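Local atomic coordinates of caspase-3 (Porites astreoides, PDB entry 6WI4), a protein that probably cleaves protein substrates after aspartate as a cysteine protease of the caspase family, acting in coral apoptosis. Residues Ala44-Ala49 with Gln171-Val176. Residues are numbered along the deposited sequence; the frame is centred on the assembly and turned at random.
Sequences AKLFRA and QSLTKV
Leu46 and Leu173 meet through one methyl each, CD2 of Leu46 lying 3.6 Å from CD2 of Leu173. This is the closest approach between the two helical segments, and it is purely apolar. The two side chains cross at about a right angle, and only their CD2 methyls come close. In Leu46, CG is anti to the backbone N (chi1 171°), and the second torsion then sends CD2 out toward the other helix. The same methyl has a looser neighbour in Thr174, whose CG2 is 4.2 Å from CD2 of Leu46. Leu46 is thus the shared partner of two consecutive residues. The contact is small, burying 123 Å² in all, and the nearest CA atoms, those of Leu46 and Thr174, are 6.6 Å apart.

The two segments form no polar bond with each other. Thr174 turns its methyl to Leu46, while its OG1 is hydrogen-bonded back within its own helix, with Ile170 O and Gln171 O (3.1 Å from OG1) both candidates for its one proton.

The contact joins helices 36-49 and 168-180 of the caspase fold, which pack beside each other next to the central sheet. Phe47 and Ala44 turn to the sheet, touching strands 13-18 and 53-58. On helix 168-180, Ser172 and Val176 pack against helix 186-197.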
loop_
_atom_site.group_PDB
_atom_site.type_symbol
_atom_site.label_atom_id
_atom_site.label_comp_id
_atom_site.label_asym_id
_atom_site.label_seq_id
_atom_site.Cartn_x
_atom_site.Cartn_y
_atom_site.Cartn_z
ATOM N N ALA A 44 7.373 0.298 8.135
ATOM C CA ALA A 44 8.816 0.100 8.082
ATOM C C ALA A 44 9.228 -1.073 8.961
ATOM O O ALA A 44 10.029 -1.919 8.547
ATOM C CB ALA A 44 9.533 1.383 8.495
ATOM N N LYS A 45 8.653 -1.156 10.162
ATOM C CA LYS A 45 8.935 -2.263 11.065
ATOM C C LYS A 45 8.489 -3.589 10.457
ATOM O O LYS A 45 9.233 -4.581 10.476
ATOM C CB LYS A 45 8.240 -2.000 12.404
ATOM C CG LYS A 45 8.434 -3.079 13.448
ATOM C CD LYS A 45 7.737 -2.723 14.765
ATOM C CE LYS A 45 7.787 -3.910 15.725
ATOM N NZ LYS A 45 7.122 -3.594 17.016
ATOM N N LEU A 46 7.299 -3.606 9.850
ATOM C CA LEU A 46 6.777 -4.826 9.248
ATOM C C LEU A 46 7.622 -5.273 8.060
ATOM O O LEU A 46 8.001 -6.443 7.959
ATOM C CB LEU A 46 5.328 -4.604 8.815
ATOM C CG LEU A 46 4.741 -5.742 7.988
ATOM C CD1 LEU A 46 4.688 -7.039 8.800
ATOM C CD2 LEU A 46 3.363 -5.374 7.453
ATOM N N PHE A 47 7.918 -4.355 7.137
ATOM C CA PHE A 47 8.653 -4.750 5.941
ATOM C C PHE A 47 10.080 -5.184 6.274
ATOM O O PHE A 47 10.606 -6.094 5.632
ATOM C CB PHE A 47 8.654 -3.605 4.923
ATOM C CG PHE A 47 7.285 -3.282 4.352
ATOM C CD1 PHE A 47 6.263 -4.221 4.341
ATOM C CD2 PHE A 47 7.041 -2.024 3.816
ATOM C CE1 PHE A 47 5.013 -3.911 3.813
ATOM C CE2 PHE A 47 5.814 -1.709 3.280
ATOM C CZ PHE A 47 4.789 -2.658 3.278
ATOM N N ARG A 48 10.704 -4.583 7.291
ATOM C CA ARG A 48 11.994 -5.096 7.758
ATOM C C ARG A 48 11.861 -6.516 8.298
ATOM O O ARG A 48 12.714 -7.372 8.030
ATOM C CB ARG A 48 12.574 -4.170 8.833
ATOM C CG ARG A 48 13.095 -2.860 8.272
ATOM C CD ARG A 48 13.917 -2.055 9.289
ATOM N NE ARG A 48 13.164 -1.725 10.500
ATOM C CZ ARG A 48 12.549 -0.563 10.710
ATOM N NH1 ARG A 48 12.598 0.387 9.782
ATOM N NH2 ARG A 48 11.887 -0.350 11.843
ATOM N N ALA A 49 10.804 -6.776 9.076
ATOM C CA ALA A 49 10.592 -8.109 9.631
ATOM C C ALA A 49 10.307 -9.143 8.551
ATOM O O ALA A 49 10.589 -10.333 8.747
ATOM C CB ALA A 49 9.458 -8.071 10.644
ATOM N N GLN A 171 -3.146 -0.029 10.282
ATOM C CA GLN A 171 -3.244 -0.644 11.610
ATOM C C GLN A 171 -3.618 -2.117 11.494
ATOM O O GLN A 171 -3.040 -2.984 12.165
ATOM C CB GLN A 171 -4.307 0.063 12.472
ATOM C CG GLN A 171 -3.945 1.382 13.147
ATOM C CD GLN A 171 -5.033 1.845 14.132
ATOM O OE1 GLN A 171 -5.110 1.349 15.264
ATOM N NE2 GLN A 171 -5.883 2.787 13.699
ATOM N N SER A 172 -4.624 -2.406 10.670
ATOM C CA SER A 172 -5.116 -3.769 10.535
ATOM C C SER A 172 -4.121 -4.637 9.782
ATOM O O SER A 172 -3.922 -5.809 10.123
ATOM C CB SER A 172 -6.468 -3.775 9.815
ATOM O OG SER A 172 -7.445 -3.065 10.566
ATOM N N LEU A 173 -3.492 -4.079 8.748
ATOM C CA LEU A 173 -2.520 -4.840 7.977
ATOM C C LEU A 173 -1.343 -5.260 8.849
ATOM O O LEU A 173 -0.919 -6.420 8.816
ATOM C CB LEU A 173 -2.053 -4.022 6.771
ATOM C CG LEU A 173 -1.278 -4.806 5.717
ATOM C CD1 LEU A 173 -1.719 -4.417 4.324
ATOM C CD2 LEU A 173 0.206 -4.596 5.919
ATOM N N THR A 174 -0.807 -4.335 9.650
ATOM C CA THR A 174 0.340 -4.723 10.466
ATOM C C THR A 174 -0.062 -5.744 11.531
ATOM O O THR A 174 0.683 -6.696 11.784
ATOM C CB THR A 174 1.008 -3.481 11.069
ATOM O OG1 THR A 174 0.086 -2.781 11.901
ATOM C CG2 THR A 174 1.467 -2.554 9.964
ATOM N N LYS A 175 -1.259 -5.609 12.111
ATOM C CA LYS A 175 -1.727 -6.586 13.093
ATOM C C LYS A 175 -1.889 -7.964 12.465
ATOM O O LYS A 175 -1.377 -8.963 12.986
ATOM C CB LYS A 175 -3.044 -6.123 13.709
ATOM C CG LYS A 175 -3.612 -7.065 14.753
ATOM C CD LYS A 175 -4.655 -6.349 15.609
ATOM N N VAL A 176 -2.586 -8.042 11.328
ATOM C CA VAL A 176 -2.813 -9.342 10.702
ATOM C C VAL A 176 -1.504 -9.955 10.222
ATOM O O VAL A 176 -1.271 -11.159 10.393
ATOM C CB VAL A 176 -3.820 -9.224 9.544
ATOM C CG1 VAL A 176 -3.865 -10.530 8.749
ATOM C CG2 VAL A 176 -5.211 -8.882 10.060
#